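Local coordinates for protein free methionine-R-sulfoxide reductase (Saccharomyces cerevisiae, PDB 3KO6) that reduces the R-enantiomer of free methionine sulfoxide to methionine with thioredoxin as reductant, helping to protect yeast against oxidative stress, at residues A[64-69]-A[147-152]; A[110-115]-A[131-136]; A[78-83]-A[94-99]. One frame throughout, in Å; residues are numbered along the deposited sequence.

Contact 1. Residues A[64-69]-A[147-152]; sequences INWAGF and VIDIDC. With SME (methionine sulfoxide), chain C.
Trp66 to Phe69 run antiparallel to 147-152 (169° between the short segments), Trp66-Asp151 and Gly68-Asp149 forming hydrogen-bonded pairs, Ala67-Ile150 and Phe69-Ile148 non-hydrogen-bonded ones. Beside Asp151 the register slips by one: its O accepts Asn65 N (2.9 Å) and its N donates to Trp66 O (3.0 Å), a classic beta bulge. The face bearing Ile64, Ala67, Phe69, Ile148 and Ile150 is largely apolar. Phe69 lies alongside Ile148, CE2 at 3.6 Å from CG1, while the CG2 methyls of Ile64 and Ile150 meet at 3.9 Å; helices 42-59 and 160-176 cover this side. The other face carries Trp66, Asp149 and Asp151 and receives methionine sulfoxide. Asp151 has CG beside its own N, opposite the carbonyl carbon (chi1 -65°), and its OD2 reaches to 2.6 Å from ligand O. Asp149 swings the other way, CG trans to N (chi1 -173°), and brings OD2 close to the ligand's CA. The indole of Trp66 crosses the Asp149 side chain at about a right angle, CZ3 at 4.0 Å from CB, and offers a face to the ligand, whose OXT stands 4.0 Å above the centre of the Trp66 ring. Stacking on Phe85 and a bond from NE1 to Lys88 O hold that ring in place. Helices behind the sheet and a ligand pocket in front are the layout of a GAF domain, here with two central strands forming part of the pocket floor.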
loop_
_atom_site.group_PDB
_atom_site.type_symbol
_atom_site.label_atom_id
_atom_site.label_comp_id
_atom_site.label_asym_id
_atom_site.label_seq_id
_atom_site.Cartn_x
_atom_site.Cartn_y
_atom_site.Cartn_z
ATOM N N ILE A 64 -1.975 -11.582 10.897
ATOM C CA ILE A 64 -2.757 -10.701 10.038
ATOM C C ILE A 64 -2.521 -10.997 8.563
ATOM O O ILE A 64 -1.457 -11.510 8.192
ATOM C CB ILE A 64 -2.496 -9.198 10.342
ATOM C CG1 ILE A 64 -1.041 -8.814 10.094
ATOM C CG2 ILE A 64 -2.884 -8.871 11.783
ATOM C CD1 ILE A 64 -0.861 -7.318 9.944
ATOM N N ASN A 65 -3.528 -10.706 7.737
ATOM C CA ASN A 65 -3.435 -10.918 6.281
ATOM C C ASN A 65 -3.734 -9.660 5.490
ATOM O O ASN A 65 -3.470 -9.613 4.288
ATOM C CB ASN A 65 -4.333 -12.066 5.797
ATOM C CG ASN A 65 -5.790 -11.887 6.194
ATOM O OD1 ASN A 65 -6.089 -11.562 7.340
ATOM N ND2 ASN A 65 -6.703 -12.115 5.251
ATOM N N TRP A 66 -4.284 -8.651 6.174
ATOM C CA TRP A 66 -4.543 -7.337 5.575
ATOM C C TRP A 66 -4.396 -6.238 6.611
ATOM O O TRP A 66 -4.776 -6.421 7.772
ATOM C CB TRP A 66 -5.950 -7.260 4.985
ATOM C CG TRP A 66 -6.023 -6.456 3.741
ATOM C CD1 TRP A 66 -5.589 -6.838 2.521
ATOM C CD2 TRP A 66 -6.572 -5.139 3.583
ATOM N NE1 TRP A 66 -5.819 -5.841 1.598
ATOM C CE2 TRP A 66 -6.419 -4.783 2.228
ATOM C CE3 TRP A 66 -7.166 -4.219 4.456
ATOM C CZ2 TRP A 66 -6.862 -3.557 1.711
ATOM C CZ3 TRP A 66 -7.599 -2.980 3.938
ATOM C CH2 TRP A 66 -7.442 -2.671 2.580
ATOM N N ALA A 67 -3.858 -5.104 6.179
ATOM C CA ALA A 67 -3.761 -3.911 6.999
ATOM C C ALA A 67 -3.745 -2.692 6.066
ATOM O O ALA A 67 -2.835 -2.562 5.247
ATOM C CB ALA A 67 -2.499 -3.969 7.838
ATOM N N GLY A 68 -4.758 -1.832 6.155
ATOM C CA GLY A 68 -4.871 -0.677 5.260
ATOM C C GLY A 68 -6.115 0.183 5.453
ATOM O O GLY A 68 -6.729 0.182 6.525
ATOM N N PHE A 69 -6.500 0.909 4.402
ATOM C CA PHE A 69 -7.553 1.924 4.503
ATOM C C PHE A 69 -8.541 1.935 3.344
ATOM O O PHE A 69 -8.218 1.551 2.200
ATOM C CB PHE A 69 -6.919 3.316 4.573
ATOM C CG PHE A 69 -5.895 3.460 5.654
ATOM C CD1 PHE A 69 -4.566 3.086 5.429
ATOM C CD2 PHE A 69 -6.254 3.964 6.904
ATOM C CE1 PHE A 69 -3.608 3.210 6.430
ATOM C CE2 PHE A 69 -5.300 4.098 7.920
ATOM C CZ PHE A 69 -3.979 3.728 7.680
ATOM N N VAL A 147 -11.768 4.624 6.715
ATOM C CA VAL A 147 -11.704 3.624 7.782
ATOM C C VAL A 147 -10.318 3.005 7.837
ATOM O O VAL A 147 -9.637 2.883 6.825
ATOM C CB VAL A 147 -12.755 2.484 7.574
ATOM C CG1 VAL A 147 -14.185 3.025 7.610
ATOM C CG2 VAL A 147 -12.510 1.722 6.256
ATOM N N ILE A 148 -9.895 2.627 9.027
ATOM C CA ILE A 148 -8.714 1.805 9.177
ATOM C C ILE A 148 -9.196 0.378 9.341
ATOM O O ILE A 148 -9.994 0.090 10.236
ATOM C CB ILE A 148 -7.895 2.175 10.422
ATOM C CG1 ILE A 148 -7.716 3.698 10.536
ATOM C CG2 ILE A 148 -6.561 1.440 10.388
ATOM C CD1 ILE A 148 -7.001 4.159 11.839
ATOM N N ASP A 149 -8.695 -0.509 8.490
ATOM C CA ASP A 149 -9.140 -1.896 8.455
ATOM C C ASP A 149 -7.980 -2.869 8.612
ATOM O O ASP A 149 -6.913 -2.704 7.985
ATOM C CB ASP A 149 -9.831 -2.137 7.122
ATOM C CG ASP A 149 -10.476 -3.504 7.032
ATOM O OD1 ASP A 149 -10.521 -4.218 8.057
ATOM O OD2 ASP A 149 -10.944 -3.857 5.934
ATOM N N ILE A 150 -8.182 -3.879 9.454
ATOM C CA ILE A 150 -7.197 -4.966 9.647
ATOM C C ILE A 150 -7.907 -6.322 9.652
ATOM O O ILE A 150 -8.918 -6.499 10.355
ATOM C CB ILE A 150 -6.409 -4.846 10.987
ATOM C CG1 ILE A 150 -5.998 -3.386 11.273
ATOM C CG2 ILE A 150 -5.192 -5.792 10.982
ATOM C CD1 ILE A 150 -5.162 -3.205 12.564
ATOM N N ASP A 151 -7.368 -7.275 8.894
ATOM C CA ASP A 151 -7.879 -8.639 8.876
ATOM C C ASP A 151 -6.909 -9.631 9.504
ATOM O O ASP A 151 -5.684 -9.514 9.334
ATOM C CB ASP A 151 -8.113 -9.081 7.437
ATOM C CG ASP A 151 -9.193 -8.291 6.741
ATOM O OD1 ASP A 151 -9.935 -7.531 7.388
ATOM O OD2 ASP A 151 -9.305 -8.444 5.526
ATOM N N CYS A 152 -7.454 -10.648 10.163
ATOM C CA CYS A 152 -6.645 -11.662 10.809
ATOM C C CYS A 152 -7.062 -13.052 10.368
ATOM O O CYS A 152 -8.258 -13.321 10.186
ATOM C CB CYS A 152 -6.763 -11.528 12.320
ATOM S SG CYS A 152 -5.761 -12.679 13.275
HETATM N N SME C . -12.353 -4.382 2.508
HETATM C CA SME C . -12.419 -5.322 3.655
HETATM C CB SME C . -13.824 -5.908 3.671
HETATM C CG SME C . -14.304 -6.212 5.103
HETATM S S SME C . -15.842 -5.549 5.443
HETATM O OE SME C . -16.305 -4.581 4.408
HETATM C CE SME C . -16.947 -6.840 5.590
HETATM C C SME C . -11.338 -6.374 3.588
HETATM O O SME C . -11.369 -7.351 4.334
HETATM O OXT SME C . -10.361 -6.334 2.755
#

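Contact 2. Residues A[110-115]-A[131-136]; sequences TQIVPD and SEIVVP. With SME (methionine sulfoxide), chain C.
Thr110 has the most surface buried in this edge pairing, followed by Val113 and Glu132; the short strand 111-113 closes one side of the antiparallel GAF sheet by lying along 131-136 (179° between the short segments). Two hydrogen-bonded pairs, Gln111 with Val134 and Val113 with Glu132, each exchange both backbone bonds. Gln111 N reaches Val134 O at 2.8 Å. At the other end Glu132 N lies 3.1 Å from Val113 O. The non-hydrogen-bonded pair between them, Ile112 with Ile133, sends both side chains to the same face, where they lie side by side with Ile112 CG1 at 3.9 Å from Ile133 CD1.

Thr110, just before the strand, runs parallel to the Val135 side chain: its CG2 is 3.8 Å from Val135 CG2, while OG1 sits against both valine methyls and the CD of Pro136. That hydroxyl is hydrogen-bonded to Glu167 of helix 160-176, tying the start of the edge strand to the helical layer. Val113 adds little side-chain contact across the pair beyond resting its CB on Glu132 O; its side chain meets Tyr119. Ser131 places CB against the carbonyls of Val113 and Pro114, and its OG is taken by Asp154 O and Gly157 N in the loop after the neighbouring strand.

On the same face as Val113, Glu132 points into the ligand pocket, where its carboxylate gathers with those of Asp149 and Asp151. Every torsion of Glu132 is near trans, from chi1 -168° outward, and this fully stretched chain brings both carboxylate oxygens up to CG of methionine sulfoxide, OE1 nearer than OE2.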
loop_
_atom_site.group_PDB
_atom_site.type_symbol
_atom_site.label_atom_id
_atom_site.label_comp_id
_atom_site.label_asym_id
_atom_site.label_seq_id
_atom_site.Cartn_x
_atom_site.Cartn_y
_atom_site.Cartn_z
ATOM N N THR A 110 -16.286 2.096 16.089
ATOM C CA THR A 110 -15.405 0.962 15.836
ATOM C C THR A 110 -16.150 -0.384 15.807
ATOM O O THR A 110 -17.064 -0.628 16.613
ATOM C CB THR A 110 -14.260 0.949 16.874
ATOM O OG1 THR A 110 -13.415 2.075 16.625
ATOM C CG2 THR A 110 -13.432 -0.309 16.787
ATOM N N GLN A 111 -15.740 -1.249 14.879
ATOM C CA GLN A 111 -16.309 -2.585 14.751
ATOM C C GLN A 111 -15.241 -3.619 14.990
ATOM O O GLN A 111 -14.209 -3.590 14.327
ATOM C CB GLN A 111 -16.905 -2.787 13.347
ATOM C CG GLN A 111 -17.869 -1.673 12.863
ATOM C CD GLN A 111 -19.062 -1.486 13.795
ATOM O OE1 GLN A 111 -19.627 -2.463 14.295
ATOM N NE2 GLN A 111 -19.443 -0.237 14.031
ATOM N N ILE A 112 -15.477 -4.519 15.940
ATOM C CA ILE A 112 -14.591 -5.655 16.205
ATOM C C ILE A 112 -15.392 -6.937 15.986
ATOM O O ILE A 112 -16.415 -7.170 16.660
ATOM C CB ILE A 112 -14.036 -5.669 17.647
ATOM C CG1 ILE A 112 -13.355 -4.342 18.020
ATOM C CG2 ILE A 112 -13.060 -6.827 17.820
ATOM C CD1 ILE A 112 -12.957 -4.237 19.509
ATOM N N VAL A 113 -14.927 -7.760 15.047
ATOM C CA VAL A 113 -15.634 -8.975 14.636
ATOM C C VAL A 113 -14.764 -10.220 14.873
ATOM O O VAL A 113 -13.717 -10.366 14.242
ATOM C CB VAL A 113 -16.030 -8.907 13.146
ATOM C CG1 VAL A 113 -16.943 -10.065 12.782
ATOM C CG2 VAL A 113 -16.687 -7.572 12.808
ATOM N N PRO A 114 -15.198 -11.112 15.785
ATOM C CA PRO A 114 -14.412 -12.293 16.128
ATOM C C PRO A 114 -14.500 -13.421 15.099
ATOM O O PRO A 114 -13.553 -14.194 14.970
ATOM C CB PRO A 114 -15.010 -12.744 17.474
ATOM C CG PRO A 114 -16.400 -12.248 17.458
ATOM C CD PRO A 114 -16.401 -10.980 16.637
ATOM N N ASP A 115 -15.629 -13.524 14.397
ATOM C CA ASP A 115 -15.822 -14.538 13.353
ATOM C C ASP A 115 -16.599 -13.927 12.194
ATOM O O ASP A 115 -17.806 -13.721 12.300
ATOM C CB ASP A 115 -16.576 -15.750 13.916
ATOM C CG ASP A 115 -16.647 -16.919 12.933
ATOM O OD1 ASP A 115 -16.397 -16.726 11.719
ATOM O OD2 ASP A 115 -16.944 -18.042 13.383
ATOM N N SER A 131 -11.062 -13.127 11.289
ATOM C CA SER A 131 -11.487 -12.013 12.148
ATOM C C SER A 131 -11.073 -10.656 11.581
ATOM O O SER A 131 -10.222 -10.591 10.689
ATOM C CB SER A 131 -11.000 -12.194 13.589
ATOM O OG SER A 131 -9.587 -12.197 13.670
ATOM N N GLU A 132 -11.682 -9.584 12.095
ATOM C CA GLU A 132 -11.486 -8.243 11.544
ATOM C C GLU A 132 -11.756 -7.131 12.546
ATOM O O GLU A 132 -12.637 -7.252 13.386
ATOM C CB GLU A 132 -12.390 -8.059 10.316
ATOM C CG GLU A 132 -12.070 -6.827 9.479
ATOM C CD GLU A 132 -12.861 -6.718 8.182
ATOM O OE1 GLU A 132 -12.625 -5.729 7.452
ATOM O OE2 GLU A 132 -13.704 -7.596 7.885
ATOM N N ILE A 133 -10.985 -6.050 12.463
ATOM C CA ILE A 133 -11.319 -4.817 13.187
ATOM C C ILE A 133 -11.310 -3.648 12.214
ATOM O O ILE A 133 -10.438 -3.576 11.334
ATOM C CB ILE A 133 -10.358 -4.513 14.364
ATOM C CG1 ILE A 133 -10.814 -3.254 15.105
ATOM C CG2 ILE A 133 -8.939 -4.305 13.873
ATOM C CD1 ILE A 133 -10.086 -3.019 16.464
ATOM N N VAL A 134 -12.288 -2.749 12.368
ATOM C CA VAL A 134 -12.368 -1.522 11.572
ATOM C C VAL A 134 -12.639 -0.353 12.480
ATOM O O VAL A 134 -13.523 -0.410 13.338
ATOM C CB VAL A 134 -13.470 -1.584 10.490
ATOM C CG1 VAL A 134 -13.546 -0.272 9.730
ATOM C CG2 VAL A 134 -13.206 -2.780 9.527
ATOM N N VAL A 135 -11.865 0.710 12.278
ATOM C CA VAL A 135 -11.934 1.914 13.083
ATOM C C VAL A 135 -12.120 3.083 12.134
ATOM O O VAL A 135 -11.328 3.236 11.207
ATOM C CB VAL A 135 -10.627 2.076 13.889
ATOM C CG1 VAL A 135 -10.593 3.412 14.613
ATOM C CG2 VAL A 135 -10.453 0.903 14.855
ATOM N N PRO A 136 -13.173 3.896 12.333
ATOM C CA PRO A 136 -13.398 4.993 11.386
ATOM C C PRO A 136 -12.463 6.181 11.644
ATOM O O PRO A 136 -11.969 6.329 12.754
ATOM C CB PRO A 136 -14.865 5.369 11.632
ATOM C CG PRO A 136 -15.125 4.982 13.029
ATOM C CD PRO A 136 -14.282 3.768 13.299
HETATM N N SME C . -12.353 -4.382 2.508
HETATM C CA SME C . -12.419 -5.322 3.655
HETATM C CB SME C . -13.824 -5.908 3.671
HETATM C CG SME C . -14.304 -6.212 5.103
HETATM S S SME C . -15.842 -5.549 5.443
HETATM O OE SME C . -16.305 -4.581 4.408
HETATM C CE SME C . -16.947 -6.840 5.590
HETATM C C SME C . -11.338 -6.374 3.588
HETATM O O SME C . -11.369 -7.351 4.334
HETATM O OXT SME C . -10.361 -6.334 2.755
#

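Contact 3. Residues A[78-83]-A[94-99]; sequences NTLILG and IQFGKG. With SME (methionine sulfoxide), chain C.
Phe96 and Leu80 bury the most surface here, with Asn78 close behind. The backbone of Asn78 passes over the ring of Phe96: Asn78 CA stands 3.8 Å from the ring centroid and 17° off its normal, a CH-pi contact displaced toward the rim. The side-chain amide of Asn78 is steeply inclined to that ring, their planes 76° apart. Leu80 crosses Phe96 at about a right angle and touches CE1 with its CD2 branch at 3.8 Å. On the opposite face of the hairpin from Leu80, Thr79 OG1 and Gln95 OE1 are joined by a weak hydrogen bond of 2.8 Å; Gln95 gets there because its chain bends at chi2 (-52°), folding the amide back over the neighbouring strand.

The backbone sets these positions. Phe96 N donates to Asn78 O at 2.9 Å, and Leu80 and Ile94 exchange two bonds as a hydrogen-bonded pair. Beyond it the chain reverses in a type II turn from Gln95 to Lys98, with Gly97 at its third position, and enters helix 99-107. Cys101 and Ala105 of that helix pack on Leu80, and Ala105 also meets Phe96.

Ile94 extends toward the ligand, its CD1 at 3.5 Å from N of methionine sulfoxide, and Gly99 CA lies at 3.5 Å from the ligand's CE. Farther along the other strand, Ile81 and Leu82 pack on Asn41 and Asn48 of the second subunit, and Gly83 O makes a weak hydrogen bond to Ser47 of that subunit. The chemistry divides accordingly: backbone bonds, apolar packing and one weak side-chain bond hold the hairpin, while toward the ligand Ile94 and Gly99 offer carbon atoms, consistent with a pocket wall that encloses methionine sulfoxide without charge.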
loop_
_atom_site.group_PDB
_atom_site.type_symbol
_atom_site.label_atom_id
_atom_site.label_comp_id
_atom_site.label_asym_id
_atom_site.label_seq_id
_atom_site.Cartn_x
_atom_site.Cartn_y
_atom_site.Cartn_z
ATOM N N ASN A 78 -21.350 8.717 0.471
ATOM C CA ASN A 78 -21.716 7.423 1.068
ATOM C C ASN A 78 -21.029 6.191 0.465
ATOM O O ASN A 78 -21.554 5.074 0.560
ATOM C CB ASN A 78 -23.243 7.238 1.051
ATOM C CG ASN A 78 -23.971 8.340 1.800
ATOM O OD1 ASN A 78 -23.771 8.530 2.999
ATOM N ND2 ASN A 78 -24.822 9.075 1.090
ATOM N N THR A 79 -19.849 6.392 -0.121
ATOM C CA THR A 79 -19.070 5.303 -0.714
ATOM C C THR A 79 -17.600 5.326 -0.286
ATOM O O THR A 79 -16.940 6.354 -0.352
ATOM C CB THR A 79 -19.213 5.300 -2.256
ATOM O OG1 THR A 79 -20.515 4.827 -2.593
ATOM C CG2 THR A 79 -18.211 4.388 -2.919
ATOM N N LEU A 80 -17.109 4.180 0.171
ATOM C CA LEU A 80 -15.689 3.988 0.449
ATOM C C LEU A 80 -14.958 3.477 -0.790
ATOM O O LEU A 80 -15.443 2.566 -1.464
ATOM C CB LEU A 80 -15.507 2.976 1.573
ATOM C CG LEU A 80 -15.982 3.326 2.981
ATOM C CD1 LEU A 80 -15.866 2.097 3.865
ATOM C CD2 LEU A 80 -15.216 4.514 3.552
ATOM N N ILE A 81 -13.801 4.060 -1.091
ATOM C CA ILE A 81 -12.972 3.591 -2.203
ATOM C C ILE A 81 -11.625 3.112 -1.656
ATOM O O ILE A 81 -11.061 3.741 -0.760
ATOM C CB ILE A 81 -12.826 4.681 -3.301
ATOM C CG1 ILE A 81 -11.950 4.216 -4.453
ATOM C CG2 ILE A 81 -12.265 5.958 -2.748
ATOM C CD1 ILE A 81 -12.734 3.827 -5.707
ATOM N N LEU A 82 -11.129 1.992 -2.183
ATOM C CA LEU A 82 -9.893 1.362 -1.704
ATOM C C LEU A 82 -8.712 2.322 -1.653
ATOM O O LEU A 82 -8.443 3.018 -2.628
ATOM C CB LEU A 82 -9.524 0.147 -2.558
ATOM C CG LEU A 82 -8.275 -0.651 -2.159
ATOM C CD1 LEU A 82 -8.453 -1.325 -0.807
ATOM C CD2 LEU A 82 -7.895 -1.674 -3.223
ATOM N N GLY A 83 -8.027 2.357 -0.507
ATOM C CA GLY A 83 -6.817 3.151 -0.361
ATOM C C GLY A 83 -5.602 2.261 -0.147
ATOM O O GLY A 83 -5.676 1.050 -0.339
ATOM N N ILE A 94 -16.816 0.025 -1.499
ATOM C CA ILE A 94 -17.748 -0.465 -0.496
ATOM C C ILE A 94 -18.709 0.651 -0.154
ATOM O O ILE A 94 -18.277 1.751 0.213
ATOM C CB ILE A 94 -17.005 -0.945 0.782
ATOM C CG1 ILE A 94 -15.986 -2.031 0.428
ATOM C CG2 ILE A 94 -17.983 -1.446 1.813
ATOM C CD1 ILE A 94 -15.221 -2.565 1.596
ATOM N N GLN A 95 -20.007 0.372 -0.285
ATOM C CA GLN A 95 -21.049 1.324 0.126
ATOM C C GLN A 95 -21.068 1.481 1.641
ATOM O O GLN A 95 -20.763 0.538 2.374
ATOM C CB GLN A 95 -22.447 0.888 -0.360
ATOM C CG GLN A 95 -22.651 0.901 -1.881
ATOM C CD GLN A 95 -22.269 2.235 -2.521
ATOM O OE1 GLN A 95 -21.413 2.293 -3.413
ATOM N NE2 GLN A 95 -22.893 3.321 -2.051
ATOM N N PHE A 96 -21.428 2.674 2.100
ATOM C CA PHE A 96 -21.711 2.889 3.513
ATOM C C PHE A 96 -22.856 1.992 3.919
ATOM O O PHE A 96 -23.836 1.859 3.186
ATOM C CB PHE A 96 -22.103 4.336 3.781
ATOM C CG PHE A 96 -20.936 5.270 3.959
ATOM C CD1 PHE A 96 -19.788 5.142 3.185
ATOM C CD2 PHE A 96 -21.009 6.306 4.879
ATOM C CE1 PHE A 96 -18.732 6.025 3.322
ATOM C CE2 PHE A 96 -19.955 7.192 5.033
ATOM C CZ PHE A 96 -18.811 7.051 4.250
ATOM N N GLY A 97 -22.728 1.366 5.079
ATOM C CA GLY A 97 -23.781 0.495 5.580
ATOM C C GLY A 97 -23.538 -0.963 5.251
ATOM O O GLY A 97 -24.191 -1.838 5.816
ATOM N N LYS A 98 -22.576 -1.217 4.359
ATOM C CA LYS A 98 -22.288 -2.573 3.877
ATOM C C LYS A 98 -21.022 -3.187 4.452
ATOM O O LYS A 98 -19.938 -2.604 4.362
ATOM C CB LYS A 98 -22.222 -2.608 2.341
ATOM C CG LYS A 98 -23.549 -2.325 1.635
ATOM C CD LYS A 98 -24.640 -3.323 2.016
ATOM C CE LYS A 98 -25.924 -3.119 1.185
ATOM N NZ LYS A 98 -26.519 -1.759 1.351
ATOM N N GLY A 99 -21.167 -4.386 5.017
ATOM C CA GLY A 99 -20.036 -5.119 5.594
ATOM C C GLY A 99 -19.389 -4.392 6.773
ATOM O O GLY A 99 -19.839 -3.322 7.183
HETATM N N SME C . -12.353 -4.382 2.508
HETATM C CA SME C . -12.419 -5.322 3.655
HETATM C CB SME C . -13.824 -5.908 3.671
HETATM C CG SME C . -14.304 -6.212 5.103
HETATM S S SME C . -15.842 -5.549 5.443
HETATM O OE SME C . -16.305 -4.581 4.408
HETATM C CE SME C . -16.947 -6.840 5.590
HETATM C C SME C . -11.338 -6.374 3.588
HETATM O O SME C . -11.369 -7.351 4.334
HETATM O OXT SME C . -10.361 -6.334 2.755
#

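Overall arrangement
All three contacts belong to one antiparallel sheet. Contact 1 is its buried centre, while contacts 2 and 3 lie at its two ends, where exposed residues appear. Strands 144-152 and 131-138 are neighbours, so contacts 1 and 2 touch directly and share the acidic cluster of Asp149, Asp151 and Glu132. Strands 64-72 and 79-85 join contact 1 to contact 3, for example through Phe69 O and Gly83 N. Contacts 2 and 3 do not touch; their nearest atoms are about 6 Å apart. All reach methionine sulfoxide: carboxylates and an indole from contact 1, a carboxylate from contact 2, aliphatic carbons from contact 3, whose strand 79-85 also meets the second subunit.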